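Local coordinates for protein uronate isomerase (Caulobacter crescentus, PDB 2Q01) that isomerises D-glucuronate to D-fructuronate and D-galacturonate to D-tagaturonate in pentose and glucuronate interconversion, at residues 37-49 with 415-429. Numbering follows the deposited sequence.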
loop_
_atom_site.group_PDB
_atom_site.type_symbol
_atom_site.label_atom_id
_atom_site.label_comp_id
_atom_site.label_asym_id
_atom_site.label_seq_id
_atom_site.Cartn_x
_atom_site.Cartn_y
_atom_site.Cartn_z
ATOM N N ILE B 37 23.802 -7.831 -20.787
ATOM C CA ILE B 37 23.371 -7.708 -19.401
ATOM C C ILE B 37 24.331 -6.808 -18.609
ATOM O O ILE B 37 25.541 -7.041 -18.572
ATOM C CB ILE B 37 23.237 -9.102 -18.743
ATOM C CG1 ILE B 37 22.044 -9.856 -19.339
ATOM C CG2 ILE B 37 23.093 -8.992 -17.227
ATOM C CD1 ILE B 37 22.063 -11.347 -19.074
ATOM N N ILE B 38 23.783 -5.762 -18.005
ATOM C CA ILE B 38 24.540 -4.931 -17.071
ATOM C C ILE B 38 24.020 -5.195 -15.668
ATOM O O ILE B 38 22.845 -4.943 -15.361
ATOM C CB ILE B 38 24.449 -3.436 -17.415
ATOM C CG1 ILE B 38 25.047 -3.186 -18.798
ATOM C CG2 ILE B 38 25.170 -2.594 -16.364
ATOM C CD1 ILE B 38 24.545 -1.931 -19.427
ATOM N N SER B 39 24.909 -5.717 -14.832
ATOM C CA SER B 39 24.547 -6.193 -13.510
ATOM C C SER B 39 25.366 -5.472 -12.423
ATOM O O SER B 39 26.343 -6.018 -11.907
ATOM C CB SER B 39 24.735 -7.710 -13.452
ATOM O OG SER B 39 24.308 -8.231 -12.212
ATOM N N PRO B 40 24.942 -4.248 -12.050
ATOM C CA PRO B 40 25.791 -3.348 -11.274
ATOM C C PRO B 40 25.760 -3.563 -9.751
ATOM O O PRO B 40 26.517 -2.911 -9.030
ATOM C CB PRO B 40 25.250 -1.971 -11.644
ATOM C CG PRO B 40 23.809 -2.204 -11.999
ATOM C CD PRO B 40 23.619 -3.652 -12.322
ATOM N N HIS B 41 24.907 -4.471 -9.274
ATOM C CA HIS B 41 24.904 -4.876 -7.871
ATOM C C HIS B 41 24.497 -6.336 -7.710
ATOM O O HIS B 41 23.396 -6.731 -8.108
ATOM C CB HIS B 41 23.981 -3.981 -7.037
ATOM C CG HIS B 41 24.009 -4.292 -5.572
ATOM N ND1 HIS B 41 22.939 -4.856 -4.909
ATOM C CD2 HIS B 41 24.985 -4.137 -4.645
ATOM C CE1 HIS B 41 23.251 -5.020 -3.635
ATOM N NE2 HIS B 41 24.487 -4.594 -3.450
ATOM N N GLY B 42 25.383 -7.128 -7.110
ATOM C CA GLY B 42 25.121 -8.550 -6.899
ATOM C C GLY B 42 26.081 -9.241 -5.951
ATOM O O GLY B 42 27.022 -8.622 -5.442
ATOM N N HIS B 43 25.849 -10.538 -5.736
ATOM C CA HIS B 43 26.571 -11.306 -4.720
ATOM C C HIS B 43 27.196 -12.609 -5.220
ATOM O O HIS B 43 27.271 -13.589 -4.476
ATOM C CB HIS B 43 25.654 -11.588 -3.524
ATOM C CG HIS B 43 25.163 -10.352 -2.840
ATOM N ND1 HIS B 43 25.866 -9.729 -1.830
ATOM C CD2 HIS B 43 24.045 -9.614 -3.031
ATOM C CE1 HIS B 43 25.198 -8.664 -1.424
ATOM N NE2 HIS B 43 24.090 -8.571 -2.138
ATOM N N THR B 44 27.655 -12.620 -6.468
ATOM C CA THR B 44 28.382 -13.778 -6.996
ATOM C C THR B 44 29.807 -13.792 -6.436
ATOM O O THR B 44 30.333 -12.748 -6.031
ATOM C CB THR B 44 28.413 -13.820 -8.555
ATOM O OG1 THR B 44 29.143 -12.698 -9.064
ATOM C CG2 THR B 44 26.994 -13.828 -9.141
ATOM N N ASP B 45 30.415 -14.974 -6.402
ATOM C CA ASP B 45 31.765 -15.150 -5.872
ATOM C C ASP B 45 32.760 -14.845 -6.989
ATOM O O ASP B 45 32.726 -15.499 -8.029
ATOM C CB ASP B 45 31.935 -16.592 -5.377
ATOM C CG ASP B 45 33.114 -16.776 -4.432
ATOM O OD1 ASP B 45 33.106 -17.785 -3.696
ATOM O OD2 ASP B 45 34.050 -15.950 -4.416
ATOM N N PRO B 46 33.643 -13.843 -6.782
ATOM C CA PRO B 46 34.698 -13.494 -7.749
ATOM C C PRO B 46 35.724 -14.602 -8.002
ATOM O O PRO B 46 36.378 -14.602 -9.044
ATOM C CB PRO B 46 35.394 -12.300 -7.089
ATOM C CG PRO B 46 35.082 -12.427 -5.633
ATOM C CD PRO B 46 33.679 -12.948 -5.609
ATOM N N SER B 47 35.859 -15.528 -7.056
ATOM C CA SER B 47 36.787 -16.648 -7.183
ATOM C C SER B 47 36.361 -17.645 -8.259
ATOM O O SER B 47 37.199 -18.378 -8.786
ATOM C CB SER B 47 36.940 -17.370 -5.846
ATOM O OG SER B 47 35.801 -18.159 -5.567
ATOM N N TRP B 48 35.065 -17.668 -8.574
ATOM C CA TRP B 48 34.527 -18.511 -9.644
ATOM C C TRP B 48 35.151 -18.189 -10.998
ATOM O O TRP B 48 35.391 -19.086 -11.799
ATOM C CB TRP B 48 33.005 -18.368 -9.753
ATOM C CG TRP B 48 32.216 -18.908 -8.585
ATOM C CD1 TRP B 48 32.632 -19.819 -7.650
ATOM C CD2 TRP B 48 30.855 -18.596 -8.259
ATOM N NE1 TRP B 48 31.619 -20.078 -6.756
ATOM C CE2 TRP B 48 30.517 -19.343 -7.108
ATOM C CE3 TRP B 48 29.888 -17.749 -8.827
ATOM C CZ2 TRP B 48 29.254 -19.263 -6.505
ATOM C CZ3 TRP B 48 28.630 -17.672 -8.228
ATOM C CH2 TRP B 48 28.326 -18.425 -7.079
ATOM N N PHE B 49 35.426 -16.911 -11.236
ATOM C CA PHE B 49 35.984 -16.463 -12.508
ATOM C C PHE B 49 37.506 -16.357 -12.488
ATOM O O PHE B 49 38.138 -16.339 -13.543
ATOM C CB PHE B 49 35.345 -15.136 -12.937
ATOM C CG PHE B 49 33.848 -15.152 -12.882
ATOM C CD1 PHE B 49 33.172 -14.557 -11.823
ATOM C CD2 PHE B 49 33.112 -15.798 -13.872
ATOM C CE1 PHE B 49 31.784 -14.590 -11.761
ATOM C CE2 PHE B 49 31.725 -15.836 -13.815
ATOM C CZ PHE B 49 31.061 -15.231 -12.759
ATOM N N PHE B 415 17.696 -1.927 -13.654
ATOM C CA PHE B 415 17.542 -3.187 -12.935
ATOM C C PHE B 415 18.883 -3.751 -12.475
ATOM O O PHE B 415 19.874 -3.691 -13.202
ATOM C CB PHE B 415 16.800 -4.205 -13.828
ATOM C CG PHE B 415 16.694 -5.589 -13.237
ATOM C CD1 PHE B 415 15.743 -5.875 -12.263
ATOM C CD2 PHE B 415 17.541 -6.614 -13.664
ATOM C CE1 PHE B 415 15.652 -7.157 -11.713
ATOM C CE2 PHE B 415 17.454 -7.897 -13.115
ATOM C CZ PHE B 415 16.507 -8.167 -12.147
ATOM N N ASN B 416 18.901 -4.286 -11.257
ATOM C CA ASN B 416 19.984 -5.151 -10.804
ATOM C C ASN B 416 19.410 -6.471 -10.292
ATOM O O ASN B 416 18.323 -6.496 -9.722
ATOM C CB ASN B 416 20.881 -4.455 -9.766
ATOM C CG ASN B 416 20.157 -4.120 -8.474
ATOM O OD1 ASN B 416 19.673 -3.005 -8.294
ATOM N ND2 ASN B 416 20.101 -5.077 -7.558
ATOM N N ASP B 417 20.130 -7.565 -10.508
ATOM C CA ASP B 417 19.608 -8.884 -10.174
ATOM C C ASP B 417 19.736 -9.235 -8.694
ATOM O O ASP B 417 18.895 -9.969 -8.164
ATOM C CB ASP B 417 20.245 -9.968 -11.049
ATOM C CG ASP B 417 21.758 -9.874 -11.093
ATOM O OD1 ASP B 417 22.293 -9.565 -12.176
ATOM O OD2 ASP B 417 22.415 -10.110 -10.056
ATOM N N ASP B 418 20.797 -8.722 -8.058
ATOM C CA ASP B 418 21.078 -8.890 -6.618
ATOM C C ASP B 418 21.033 -10.355 -6.146
ATOM O O ASP B 418 20.381 -10.691 -5.152
ATOM C CB ASP B 418 20.145 -7.998 -5.779
ATOM C CG ASP B 418 20.608 -7.841 -4.335
ATOM O OD1 ASP B 418 21.827 -7.718 -4.096
ATOM O OD2 ASP B 418 19.742 -7.847 -3.435
ATOM N N THR B 419 21.727 -11.224 -6.872
ATOM C CA THR B 419 21.649 -12.659 -6.603
ATOM C C THR B 419 23.025 -13.322 -6.492
ATOM O O THR B 419 24.018 -12.817 -7.025
ATOM C CB THR B 419 20.747 -13.387 -7.655
ATOM O OG1 THR B 419 20.593 -14.771 -7.303
ATOM C CG2 THR B 419 21.325 -13.267 -9.071
ATOM N N ARG B 420 23.073 -14.437 -5.768
ATOM C CA ARG B 420 24.258 -15.290 -5.739
ATOM C C ARG B 420 24.167 -16.356 -6.844
ATOM O O ARG B 420 25.190 -16.792 -7.381
ATOM C CB ARG B 420 24.441 -15.928 -4.352
ATOM C CG ARG B 420 25.768 -16.664 -4.176
ATOM C CD ARG B 420 26.214 -16.774 -2.723
ATOM N NE ARG B 420 27.486 -17.497 -2.615
ATOM C CZ ARG B 420 28.694 -16.939 -2.715
ATOM N NH1 ARG B 420 29.780 -17.694 -2.606
ATOM N NH2 ARG B 420 28.826 -15.633 -2.923
ATOM N N ALA B 421 22.938 -16.753 -7.183
ATOM C CA ALA B 421 22.680 -17.740 -8.233
ATOM C C ALA B 421 23.042 -17.178 -9.607
ATOM O O ALA B 421 22.320 -16.356 -10.171
ATOM C CB ALA B 421 21.223 -18.204 -8.192
ATOM N N PHE B 422 24.180 -17.627 -10.124
ATOM C CA PHE B 422 24.753 -17.089 -11.346
ATOM C C PHE B 422 23.947 -17.465 -12.587
ATOM O O PHE B 422 23.777 -16.645 -13.488
ATOM C CB PHE B 422 26.203 -17.553 -11.486
ATOM C CG PHE B 422 26.873 -17.092 -12.745
ATOM C CD1 PHE B 422 27.124 -15.740 -12.965
ATOM C CD2 PHE B 422 27.265 -18.013 -13.709
ATOM C CE1 PHE B 422 27.747 -15.310 -14.132
ATOM C CE2 PHE B 422 27.889 -17.594 -14.877
ATOM C CZ PHE B 422 28.131 -16.239 -15.090
ATOM N N LEU B 423 23.441 -18.697 -12.613
ATOM C CA LEU B 423 22.668 -19.213 -13.745
ATOM C C LEU B 423 21.302 -18.557 -13.926
ATOM O O LEU B 423 20.710 -18.636 -15.009
ATOM C CB LEU B 423 22.497 -20.724 -13.621
ATOM C CG LEU B 423 23.456 -21.580 -14.443
ATOM C CD1 LEU B 423 24.866 -21.582 -13.869
ATOM C CD2 LEU B 423 22.910 -22.981 -14.502
ATOM N N SER B 424 20.815 -17.916 -12.866
ATOM C CA SER B 424 19.537 -17.217 -12.893
ATOM C C SER B 424 19.680 -15.776 -13.388
ATOM O O SER B 424 18.683 -15.088 -13.581
ATOM C CB SER B 424 18.889 -17.233 -11.504
ATOM O OG SER B 424 18.529 -18.548 -11.115
ATOM N N ILE B 425 20.918 -15.321 -13.586
ATOM C CA ILE B 425 21.175 -13.935 -14.031
ATOM C C ILE B 425 20.481 -13.561 -15.353
ATOM O O ILE B 425 19.726 -12.580 -15.368
ATOM C CB ILE B 425 22.692 -13.538 -13.983
ATOM C CG1 ILE B 425 23.158 -13.379 -12.534
ATOM C CG2 ILE B 425 22.967 -12.259 -14.771
ATOM C CD1 ILE B 425 24.627 -13.009 -12.397
ATOM N N PRO B 426 20.706 -14.333 -16.452
ATOM C CA PRO B 426 19.917 -14.058 -17.661
ATOM C C PRO B 426 18.400 -14.233 -17.497
ATOM O O PRO B 426 17.642 -13.483 -18.105
ATOM C CB PRO B 426 20.472 -15.056 -18.682
ATOM C CG PRO B 426 21.091 -16.124 -17.876
ATOM C CD PRO B 426 21.665 -15.430 -16.693
ATOM N N ALA B 427 17.980 -15.198 -16.677
ATOM C CA ALA B 427 16.568 -15.403 -16.327
ATOM C C ALA B 427 15.927 -14.181 -15.673
ATOM O O ALA B 427 14.818 -13.799 -16.029
ATOM C CB ALA B 427 16.420 -16.617 -15.423
ATOM N N ARG B 428 16.649 -13.578 -14.730
ATOM C CA ARG B 428 16.169 -12.437 -13.946
ATOM C C ARG B 428 16.131 -11.146 -14.743
ATOM O O ARG B 428 15.223 -10.329 -14.571
ATOM C CB ARG B 428 17.039 -12.245 -12.701
ATOM C CG ARG B 428 16.756 -13.245 -11.607
ATOM C CD ARG B 428 17.916 -13.343 -10.636
ATOM N NE ARG B 428 17.754 -14.462 -9.705
ATOM C CZ ARG B 428 17.075 -14.407 -8.563
ATOM N NH1 ARG B 428 16.481 -13.283 -8.184
ATOM N NH2 ARG B 428 16.992 -15.486 -7.794
ATOM N N HIS B 429 17.135 -10.958 -15.594
ATOM C CA HIS B 429 17.186 -9.815 -16.502
ATOM C C HIS B 429 16.139 -9.889 -17.600
ATOM O O HIS B 429 15.626 -8.858 -18.016
ATOM C CB HIS B 429 18.581 -9.648 -17.099
ATOM C CG HIS B 429 19.473 -8.768 -16.285
ATOM N ND1 HIS B 429 20.161 -9.223 -15.182
ATOM C CD2 HIS B 429 19.778 -7.455 -16.403
ATOM C CE1 HIS B 429 20.854 -8.229 -14.657
ATOM N NE2 HIS B 429 20.642 -7.147 -15.382
HETATM O O HOH W 1 20.337 -3.274 -15.879
HETATM O O HOH W 2 22.913 -6.768 -10.746
#
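Asp418 reaches between His41 and His43 of the His-X-His motif that follows the first barrel strand of the amidohydrolase-type TIM barrel. With CG anti to the backbone N (chi1 -165°), its carboxylate lies alongside both imidazoles, and OD1 is 3.1 Å from His43 CD2, near that ring's plane. In metal-bound relatives such a motif and an aspartate after the last strand commonly ligate metal, so these residues probably form the metal site. No metal is modelled beside them. His41 stacks on His309 and makes a weak hydrogen bond to Asp251.

On strand 37-39, Ile37 CG2 sits over the centre of the His429 ring in a CH-pi contact, while Phe415 covers the opposite face. Pinned between them, His429 NE2 hydrogen-bonds to Ile38 O (3.1 Å), approaching from above the carbonyl plane. Water 2 joins Ser39 OG, His41 O and Asp417 N.

Farther along, His43 N donates to Thr419 O at 3.2 Å. Phe49 turns its ring edge to the face of Phe422, planes 70° apart, and Trp48 directs its edge at Arg420 O. Extended from CG to NE, Arg420 donates an NH2 hydrogen bond to His43 O (3.0 Å) and forms a long salt bridge from NH1 to Asp45 OD1, 3.5 Å away.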